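Local coordinates for structural protein VP1 (Trichodysplasia spinulosa-associated polyomavirus, PDB 4U62) that forms the pentameric capsomers of the polyomavirus outer capsid and, as the major coat protein, probably mediates attachment to host cells, at residues E11-V16 with K275-N280; Y68-I73 with Q178-D183; V102-N107 with R263-Y268. All blocks are in the same frame, centred on the assembly; numbering follows the deposited sequence. Where two conformers were deposited one is given.

Contact 1. Residues E11-V16 with K275-N280; sequences EVLNLV and KRTVRN
Leu13, Arg276 and Arg279 bury more surface here than any other residue, and each arginine is met by leucine methyls. CD1 of Leu13 sits 3.7 Å from Arg279 NH2, over one face of that guanidinium. Glu11 runs alongside Arg279, its OE2 near the guanidinium plane but 3.8 Å from NE, a long salt bridge between planes turned 74° apart. Arg276 leaves the backbone with CG anti to N (chi1 170°) and then bends at chi2 and chi3, which brings its guanidinium edge-on to Leu13 O. There NH2 donates to Leu13 O at 2.9 Å, with the oxygen only 4° out of the guanidinium plane. Leu15 CD2 lies over one face of the group, while NE also pairs with Glu91; the ion pair, the bond to Leu13 O and the Leu15 methyl together fix its rotation. Leu13 O is thus taken by a side chain, whereas Leu13 N donates to Thr277 O at 2.8 Å and Thr277 N to Asn14 O at 2.9 Å. The register slips by one residue between the non-hydrogen-bonded pairs Val12-Val278 and Leu15-Arg276, which defines a beta bulge in an antiparallel pairing of the chain's N- and C-terminal strands.

Contact 2. Residues Y68-I73 with Q178-D183; sequences YSTARI and QKLTKD
Thr70 points its side chain at the bend made by Leu180 to Asp183, where CB and CG2 share Leu180 and OG1 has the polar partners. CB lies 4.0 Å from Leu180 CG, the two side chains sliding past each other in opposite directions. OG1 is anti to the backbone N (chi1 -168°), which puts CG2 between N and the carbonyl carbon; this methyl also reaches the peptide linking Lys182 to Asp183, 3.6 Å from Lys182 C. OG1 takes the other direction: it hydrogen-bonds to Ser245 and Val244 of the neighbouring strand 241-254, and a water 2.8 Å from OG1 donates a bond to Leu180 O. Behind Thr70, Leu180 CD2 packs on Tyr68 CB at 3.8 Å, the side chains crossing at about a right angle. The direct bond between the segments uses the backbone of Thr70, whose N donates to Asp183 OD1 at 3.0 Å with an N-H...O angle of 155°, on the anti lone pair. A second water donates to both Tyr68 O and Lys182 O, bridging the two carbonyls. Asp183 OD2 is held by a salt bridge to Arg32, so one carboxylate joins a main-chain amide to a cation, and that ion pair probably favours its ionised form.

Contact 3. Residues V102-N107 with R263-Y268; sequences VSSLVN and RGLPRY
An apolar contact, supplemented by one water bridge, joins the 3-10 turn 102-105 to the irregular part of strand 260-279 around Leu265. It is fully buried yet small, with 172 Å² of surface lost by the two segments together. The turn follows strand 86-99 and is held by its own backbone bonds, Leu105 N to Val102 O at 3.0 Å and Val106 N to Ser103 O at 2.9 Å.

Leu265 supplies most of the contact from its side. Its CG stands anti to the carbonyl carbon (chi1 -70°), and the two methyls divide the turn between them. CD1 comes to 3.9 Å from Val102 CA, with Val102 CG2 and Leu105 CD1 somewhat farther off, while CD2 lies 3.9 Å from Ser104 OG. The methyl separations are those of ordinary van der Waals contact. Val250 of strand 241-254 packs against both Leu265 and Leu105, and Leu217 of strand 216-220 touches Val102 and Leu105, extending the apolar cluster.

The polar link runs through water. Ser104 OG, which also bonds to Gly101 O within its own loop, receives a hydrogen bond from a water at 2.7 Å, and Arg263 NH2 donates to the same water at 2.9 Å, with the water oxygen at the edge of the guanidinium and in its plane. The guanidinium is gripped elsewhere too: NH1 donates to Gly44 O, and NH2 bonds to Gln170 O of a neighbouring subunit. This turn packs on Leu265 of strand 260-279 within its own chain and bonds through Ser103 OG to Val188 and Trp191 of that neighbouring subunit, which places the contact at a subunit interface of the VP1 pentamer, on the beta-sandwich of the coat protein.

All three contacts reach the same antiparallel sheet of the VP1 beta-sandwich. Contacts 1 and 3 use distant parts of strand 260-279, on opposite sides of the chain's centre, with their own centres about 40 Å apart. Contact 2 lies between these extremes in the fold: its centre is about 26 Å from that of contact 1 and 22 Å from that of contact 3, whose nearest atoms come to about 7 Å without touching. Along the chain, contacts 2 and 3 alternate and both are nested in the span closed by contact 1. Contact 1 is a surface pairing, with Arg276 and Val278 buried, untouched by other subunits of the assembly, whereas contacts 2 and 3 each reach a neighbouring subunit.

Contact 1. Residues E11-V16 with K275-N280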
loop_
_atom_site.group_PDB
_atom_site.type_symbol
_atom_site.label_atom_id
_atom_site.label_comp_id
_atom_site.label_asym_id
_atom_site.label_seq_id
_atom_site.Cartn_x
_atom_site.Cartn_y
_atom_site.Cartn_z
ATOM N N GLU A 11 28.926 -28.943 -7.544
ATOM C CA GLU A 11 28.696 -28.906 -8.995
ATOM C C GLU A 11 27.450 -29.729 -9.285
ATOM O O GLU A 11 27.460 -30.943 -9.126
ATOM C CB GLU A 11 29.889 -29.465 -9.782
ATOM C CG GLU A 11 29.667 -29.531 -11.301
ATOM C CD GLU A 11 30.815 -30.164 -12.089
ATOM O OE1 GLU A 11 30.724 -30.214 -13.341
ATOM O OE2 GLU A 11 31.807 -30.618 -11.478
ATOM N N VAL A 12 26.408 -29.064 -9.769
ATOM C CA VAL A 12 25.127 -29.753 -10.025
ATOM C C VAL A 12 25.080 -30.364 -11.406
ATOM O O VAL A 12 25.562 -29.795 -12.400
ATOM C CB VAL A 12 23.847 -28.883 -9.830
ATOM C CG1 VAL A 12 23.770 -28.367 -8.405
ATOM C CG2 VAL A 12 23.760 -27.773 -10.869
ATOM N N LEU A 13 24.523 -31.571 -11.476
ATOM C CA LEU A 13 24.371 -32.288 -12.729
ATOM C C LEU A 13 22.868 -32.436 -13.006
ATOM O O LEU A 13 22.133 -31.495 -12.746
ATOM C CB LEU A 13 25.143 -33.621 -12.705
ATOM C CG LEU A 13 26.650 -33.481 -12.434
ATOM C CD1 LEU A 13 27.267 -34.852 -12.260
ATOM C CD2 LEU A 13 27.369 -32.739 -13.577
ATOM N N ASN A 14 22.418 -33.577 -13.524
ATOM C CA ASN A 14 21.040 -33.705 -13.953
ATOM C C ASN A 14 20.088 -34.088 -12.829
ATOM O O ASN A 14 20.493 -34.614 -11.800
ATOM C CB ASN A 14 20.912 -34.732 -15.081
ATOM C CG ASN A 14 21.635 -34.300 -16.359
ATOM O OD1 ASN A 14 21.798 -33.110 -16.638
ATOM N ND2 ASN A 14 22.074 -35.269 -17.127
ATOM N N LEU A 15 18.809 -33.835 -13.061
ATOM C CA LEU A 15 17.757 -34.353 -12.190
ATOM C C LEU A 15 17.646 -35.872 -12.286
ATOM O O LEU A 15 17.894 -36.462 -13.342
ATOM C CB LEU A 15 16.404 -33.724 -12.541
ATOM C CG LEU A 15 16.334 -32.197 -12.530
ATOM C CD1 LEU A 15 14.922 -31.760 -12.861
ATOM C CD2 LEU A 15 16.740 -31.667 -11.172
ATOM N N VAL A 16 17.278 -36.500 -11.165
ATOM C CA VAL A 16 16.946 -37.906 -11.140
ATOM C C VAL A 16 15.436 -38.023 -11.380
ATOM O O VAL A 16 14.649 -37.343 -10.739
ATOM C CB VAL A 16 17.347 -38.537 -9.786
ATOM C CG1 VAL A 16 16.890 -39.983 -9.701
ATOM C CG2 VAL A 16 18.857 -38.455 -9.604
ATOM N N LYS A 275 15.156 -35.175 -6.285
ATOM C CA LYS A 275 16.510 -35.704 -6.267
ATOM C C LYS A 275 17.324 -35.060 -7.368
ATOM O O LYS A 275 16.892 -35.033 -8.529
ATOM C CB LYS A 275 16.515 -37.190 -6.461
ATOM C CG LYS A 275 15.893 -37.946 -5.293
ATOM C CD LYS A 275 15.977 -39.428 -5.527
ATOM C CE LYS A 275 15.353 -40.237 -4.391
ATOM N NZ LYS A 275 15.388 -41.691 -4.680
ATOM N N ARG A 276 18.517 -34.608 -7.005
ATOM C CA ARG A 276 19.478 -34.030 -7.948
ATOM C C ARG A 276 20.818 -34.754 -7.869
ATOM O O ARG A 276 21.358 -34.957 -6.786
ATOM C CB ARG A 276 19.681 -32.570 -7.600
ATOM C CG ARG A 276 20.823 -31.862 -8.328
ATOM C CD ARG A 276 20.434 -31.477 -9.757
ATOM N NE ARG A 276 19.599 -30.282 -9.735
ATOM C CZ ARG A 276 19.503 -29.406 -10.734
ATOM N NH1 ARG A 276 18.743 -28.333 -10.590
ATOM N NH2 ARG A 276 20.183 -29.605 -11.846
ATOM N N THR A 277 21.355 -35.103 -9.023
ATOM C CA THR A 277 22.698 -35.653 -9.131
ATOM C C THR A 277 23.717 -34.511 -9.056
ATOM O O THR A 277 23.506 -33.445 -9.632
ATOM C CB THR A 277 22.878 -36.448 -10.434
ATOM O OG1 THR A 277 21.872 -37.461 -10.520
ATOM C CG2 THR A 277 24.253 -37.087 -10.516
ATOM N N VAL A 278 24.807 -34.730 -8.310
ATOM C CA VAL A 278 25.885 -33.759 -8.140
ATOM C C VAL A 278 27.221 -34.474 -8.342
ATOM O O VAL A 278 27.328 -35.715 -8.220
ATOM C CB VAL A 278 25.865 -33.054 -6.764
ATOM C CG1 VAL A 278 24.532 -32.368 -6.533
ATOM C CG2 VAL A 278 26.153 -34.041 -5.629
ATOM N N ARG A 279 28.251 -33.698 -8.688
ATOM C CA ARG A 279 29.581 -34.234 -8.828
ATOM C C ARG A 279 30.108 -34.610 -7.441
ATOM O O ARG A 279 29.859 -33.912 -6.465
ATOM C CB ARG A 279 30.518 -33.185 -9.454
ATOM C CG ARG A 279 31.966 -33.606 -9.673
ATOM C CD ARG A 279 32.102 -34.736 -10.675
ATOM N NE ARG A 279 31.573 -34.369 -11.990
ATOM C CZ ARG A 279 31.018 -35.222 -12.856
ATOM N NH1 ARG A 279 30.885 -36.518 -12.563
ATOM N NH2 ARG A 279 30.573 -34.763 -14.023
ATOM N N ASN A 280 30.859 -35.708 -7.420
ATOM C CA ASN A 280 31.618 -36.161 -6.259
ATOM C C ASN A 280 33.092 -36.272 -6.658
ATOM O O ASN A 280 33.458 -37.002 -7.589
ATOM C CB ASN A 280 31.077 -37.520 -5.824
ATOM C CG ASN A 280 31.588 -37.962 -4.467
ATOM O OD1 ASN A 280 31.792 -37.148 -3.575
ATOM N ND2 ASN A 280 31.762 -39.258 -4.303
ATOM O OXT ASN A 280 33.959 -35.619 -6.073
HETATM O O HOH W 1 30.261 -31.198 -6.355
HETATM O O HOH W 2 20.789 -37.515 -13.012
HETATM O O HOH W 3 14.356 -34.926 -9.727
#

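Contact 2. Residues Y68-I73 with Q178-D183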
loop_
_atom_site.group_PDB
_atom_site.type_symbol
_atom_site.label_atom_id
_atom_site.label_comp_id
_atom_site.label_asym_id
_atom_site.label_seq_id
_atom_site.Cartn_x
_atom_site.Cartn_y
_atom_site.Cartn_z
ATOM N N TYR A 68 14.887 -16.662 17.142
ATOM C CA TYR A 68 14.474 -17.412 15.967
ATOM C C TYR A 68 13.995 -18.810 16.302
ATOM O O TYR A 68 14.535 -19.494 17.198
ATOM C CB TYR A 68 15.628 -17.528 14.960
ATOM C CG TYR A 68 16.014 -16.190 14.365
ATOM C CD1 TYR A 68 15.247 -15.635 13.374
ATOM C CD2 TYR A 68 17.132 -15.502 14.797
ATOM C CE1 TYR A 68 15.580 -14.404 12.803
ATOM C CE2 TYR A 68 17.481 -14.265 14.240
ATOM C CZ TYR A 68 16.686 -13.705 13.271
ATOM O OH TYR A 68 16.998 -12.482 12.693
ATOM N N SER A 69 12.983 -19.237 15.568
ATOM C CA SER A 69 12.547 -20.626 15.601
ATOM C C SER A 69 13.336 -21.327 14.508
ATOM O O SER A 69 13.553 -20.757 13.428
ATOM C CB SER A 69 11.067 -20.704 15.286
ATOM O OG SER A 69 10.327 -20.056 16.284
ATOM N N THR A 70 13.740 -22.574 14.739
ATOM C CA THR A 70 14.474 -23.308 13.710
ATOM C C THR A 70 14.358 -24.808 13.939
ATOM O O THR A 70 14.152 -25.272 15.076
ATOM C CB THR A 70 15.950 -22.851 13.587
ATOM O OG1 THR A 70 16.528 -23.389 12.391
ATOM C CG2 THR A 70 16.750 -23.315 14.774
ATOM N N ALA A 71 14.412 -25.557 12.843
ATOM C CA ALA A 71 14.493 -27.030 12.898
ATOM C C ALA A 71 15.356 -27.580 11.769
ATOM O O ALA A 71 15.414 -27.002 10.686
ATOM C CB ALA A 71 13.112 -27.643 12.811
ATOM N N ARG A 72 16.028 -28.690 12.042
ATOM C CA ARG A 72 16.679 -29.522 11.034
ATOM C C ARG A 72 15.792 -30.731 10.874
ATOM O O ARG A 72 15.528 -31.475 11.864
ATOM C CB ARG A 72 18.080 -29.970 11.485
ATOM C CG ARG A 72 18.806 -30.832 10.459
ATOM C CD ARG A 72 20.054 -31.489 11.032
ATOM N NE ARG A 72 20.778 -32.249 10.006
ATOM C CZ ARG A 72 20.458 -33.465 9.571
ATOM N NH1 ARG A 72 19.404 -34.122 10.046
ATOM N NH2 ARG A 72 21.221 -34.036 8.632
ATOM N N ILE A 73 15.323 -30.948 9.655
ATOM C CA ILE A 73 14.462 -32.080 9.328
ATOM C C ILE A 73 15.292 -33.137 8.636
ATOM O O ILE A 73 16.017 -32.855 7.694
ATOM C CB ILE A 73 13.307 -31.674 8.406
ATOM C CG1 ILE A 73 12.458 -30.561 9.044
ATOM C CG2 ILE A 73 12.427 -32.879 8.102
ATOM C CD1 ILE A 73 12.361 -29.341 8.183
ATOM N N GLN A 178 27.697 -16.177 12.999
ATOM C CA GLN A 178 27.240 -17.433 13.604
ATOM C C GLN A 178 26.434 -18.231 12.579
ATOM O O GLN A 178 26.262 -17.805 11.421
ATOM C CB GLN A 178 26.413 -17.186 14.889
ATOM C CG GLN A 178 27.116 -17.487 16.201
ATOM C CD GLN A 178 27.212 -18.975 16.516
ATOM O OE1 GLN A 178 26.955 -19.813 15.664
ATOM N NE2 GLN A 178 27.586 -19.302 17.753
ATOM N N LYS A 179 25.981 -19.414 13.021
ATOM C CA LYS A 179 25.073 -20.274 12.271
ATOM C C LYS A 179 23.892 -20.570 13.176
ATOM O O LYS A 179 24.071 -20.843 14.364
ATOM C CB LYS A 179 25.738 -21.601 11.888
ATOM C CG LYS A 179 26.824 -21.474 10.842
ATOM C CD LYS A 179 27.421 -22.845 10.533
ATOM C CE LYS A 179 28.700 -22.705 9.730
ATOM N NZ LYS A 179 28.364 -22.602 8.294
ATOM N N LEU A 180 22.692 -20.503 12.612
ATOM C CA LEU A 180 21.442 -20.720 13.374
ATOM C C LEU A 180 21.225 -22.204 13.605
ATOM O O LEU A 180 20.589 -22.888 12.790
ATOM C CB LEU A 180 20.262 -20.077 12.657
ATOM C CG LEU A 180 18.891 -20.226 13.332
ATOM C CD1 LEU A 180 18.938 -19.769 14.793
ATOM C CD2 LEU A 180 17.865 -19.457 12.543
ATOM N N THR A 181 21.802 -22.687 14.702
ATOM C CA THR A 181 21.852 -24.113 14.993
ATOM C C THR A 181 21.006 -24.552 16.186
ATOM O O THR A 181 21.037 -25.734 16.546
ATOM C CB THR A 181 23.307 -24.537 15.267
ATOM O OG1 THR A 181 23.869 -23.690 16.278
ATOM C CG2 THR A 181 24.149 -24.429 14.002
ATOM N N LYS A 182 20.316 -23.617 16.831
ATOM C CA LYS A 182 19.523 -23.913 18.005
ATOM C C LYS A 182 18.233 -23.116 17.994
ATOM O O LYS A 182 18.258 -21.922 17.775
ATOM C CB LYS A 182 20.329 -23.540 19.235
ATOM C CG LYS A 182 19.787 -24.017 20.555
ATOM C CD LYS A 182 20.747 -23.712 21.706
ATOM C CE LYS A 182 22.221 -23.901 21.357
ATOM N NZ LYS A 182 23.090 -23.874 22.572
ATOM N N ASP A 183 17.124 -23.794 18.288
ATOM C CA ASP A 183 15.813 -23.157 18.411
ATOM C C ASP A 183 15.710 -22.363 19.713
ATOM O O ASP A 183 16.234 -22.780 20.742
ATOM C CB ASP A 183 14.751 -24.240 18.361
ATOM C CG ASP A 183 13.343 -23.700 18.501
ATOM O OD1 ASP A 183 12.827 -23.093 17.531
ATOM O OD2 ASP A 183 12.734 -23.939 19.580
HETATM O O HOH W 4 17.170 -19.408 17.922
HETATM O O HOH W 5 18.665 -25.109 12.951
#

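Contact 3. Residues V102-N107 with R263-Y268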
loop_
_atom_site.group_PDB
_atom_site.type_symbol
_atom_site.label_atom_id
_atom_site.label_comp_id
_atom_site.label_asym_id
_atom_site.label_seq_id
_atom_site.Cartn_x
_atom_site.Cartn_y
_atom_site.Cartn_z
ATOM N N VAL A 102 -3.929 -16.490 12.742
ATOM C CA VAL A 102 -4.176 -15.064 12.570
ATOM C C VAL A 102 -5.520 -14.617 13.194
ATOM O O VAL A 102 -5.587 -13.558 13.812
ATOM C CB VAL A 102 -4.082 -14.665 11.071
ATOM C CG1 VAL A 102 -4.562 -13.219 10.859
ATOM C CG2 VAL A 102 -2.657 -14.831 10.594
ATOM N N SER A 103 -6.559 -15.445 13.064
ATOM C CA SER A 103 -7.876 -15.101 13.570
ATOM C C SER A 103 -7.855 -14.927 15.107
ATOM O O SER A 103 -8.772 -14.308 15.678
ATOM C CB SER A 103 -8.908 -16.156 13.158
ATOM O OG SER A 103 -8.606 -17.407 13.729
ATOM N N SER A 104 -6.850 -15.496 15.785
ATOM C CA SER A 104 -6.763 -15.340 17.238
ATOM C C SER A 104 -6.592 -13.883 17.675
ATOM O O SER A 104 -6.841 -13.537 18.847
ATOM C CB SER A 104 -5.637 -16.213 17.828
ATOM O OG SER A 104 -4.367 -15.650 17.583
ATOM N N LEU A 105 -6.197 -13.017 16.727
ATOM C CA LEU A 105 -6.031 -11.613 17.008
ATOM C C LEU A 105 -7.368 -10.855 16.998
ATOM O O LEU A 105 -7.395 -9.678 17.364
ATOM C CB LEU A 105 -5.029 -10.975 16.033
ATOM C CG LEU A 105 -3.677 -11.685 16.021
ATOM C CD1 LEU A 105 -2.789 -11.076 14.947
ATOM C CD2 LEU A 105 -2.980 -11.682 17.380
ATOM N N VAL A 106 -8.451 -11.536 16.623
ATOM C CA VAL A 106 -9.817 -10.991 16.700
ATOM C C VAL A 106 -10.313 -11.264 18.126
ATOM O O VAL A 106 -11.178 -12.117 18.349
ATOM C CB VAL A 106 -10.759 -11.661 15.692
ATOM C CG1 VAL A 106 -12.174 -11.081 15.797
ATOM C CG2 VAL A 106 -10.218 -11.518 14.269
ATOM N N ASN A 107 -9.727 -10.558 19.074
ATOM C CA ASN A 107 -10.010 -10.785 20.507
ATOM C C ASN A 107 -9.710 -9.506 21.242
ATOM O O ASN A 107 -8.544 -9.065 21.327
ATOM C CB ASN A 107 -9.144 -11.922 21.068
ATOM C CG ASN A 107 -9.533 -12.292 22.501
ATOM O OD1 ASN A 107 -10.118 -11.482 23.215
ATOM N ND2 ASN A 107 -9.250 -13.542 22.903
ATOM N N ARG A 263 3.839 -10.756 21.273
ATOM C CA ARG A 263 3.045 -11.898 20.897
ATOM C C ARG A 263 3.541 -12.407 19.542
ATOM O O ARG A 263 3.711 -11.615 18.597
ATOM C CB ARG A 263 1.578 -11.507 20.799
ATOM C CG ARG A 263 0.626 -12.571 20.259
ATOM C CD ARG A 263 0.760 -13.896 20.968
ATOM N NE ARG A 263 -0.365 -14.767 20.714
ATOM C CZ ARG A 263 -0.398 -16.060 21.030
ATOM N NH1 ARG A 263 0.667 -16.640 21.574
ATOM N NH2 ARG A 263 -1.499 -16.773 20.806
ATOM N N GLY A 264 3.757 -13.715 19.444
ATOM C CA GLY A 264 4.096 -14.372 18.177
ATOM C C GLY A 264 3.125 -15.488 17.804
ATOM O O GLY A 264 2.327 -15.955 18.630
ATOM N N LEU A 265 3.173 -15.875 16.540
ATOM C CA LEU A 265 2.327 -16.922 16.008
ATOM C C LEU A 265 3.178 -17.995 15.345
ATOM O O LEU A 265 4.302 -17.715 14.897
ATOM C CB LEU A 265 1.315 -16.339 14.994
ATOM C CG LEU A 265 0.181 -15.459 15.530
ATOM C CD1 LEU A 265 -0.711 -14.922 14.423
ATOM C CD2 LEU A 265 -0.675 -16.179 16.553
ATOM N N PRO A 266 2.645 -19.226 15.252
ATOM C CA PRO A 266 3.361 -20.296 14.594
ATOM C C PRO A 266 3.344 -20.161 13.085
ATOM O O PRO A 266 2.514 -19.435 12.517
ATOM C CB PRO A 266 2.592 -21.562 14.982
ATOM C CG PRO A 266 1.359 -21.112 15.680
ATOM C CD PRO A 266 1.303 -19.631 15.684
ATOM N N ARG A 267 4.256 -20.876 12.450
ATOM C CA ARG A 267 4.329 -20.900 10.990
ATOM C C ARG A 267 4.339 -22.327 10.479
ATOM O O ARG A 267 5.030 -23.189 11.005
ATOM C CB ARG A 267 5.561 -20.134 10.497
ATOM C CG ARG A 267 5.703 -20.151 8.989
ATOM C CD ARG A 267 6.853 -19.248 8.565
ATOM N NE ARG A 267 6.544 -17.820 8.637
ATOM C CZ ARG A 267 6.033 -17.094 7.638
ATOM N NH1 ARG A 267 5.697 -17.660 6.476
ATOM N NH2 ARG A 267 5.837 -15.776 7.797
ATOM N N TYR A 268 3.560 -22.552 9.424
ATOM C CA TYR A 268 3.447 -23.833 8.734
ATOM C C TYR A 268 4.274 -23.816 7.450
ATOM O O TYR A 268 4.355 -22.777 6.790
ATOM C CB TYR A 268 1.986 -24.090 8.361
ATOM C CG TYR A 268 1.759 -25.233 7.381
ATOM C CD1 TYR A 268 1.665 -26.532 7.824
ATOM C CD2 TYR A 268 1.590 -24.990 6.020
ATOM C CE1 TYR A 268 1.439 -27.569 6.941
ATOM C CE2 TYR A 268 1.365 -26.012 5.135
ATOM C CZ TYR A 268 1.297 -27.295 5.604
ATOM O OH TYR A 268 1.032 -28.347 4.753
HETATM O O HOH W 6 -3.158 -14.656 19.734
#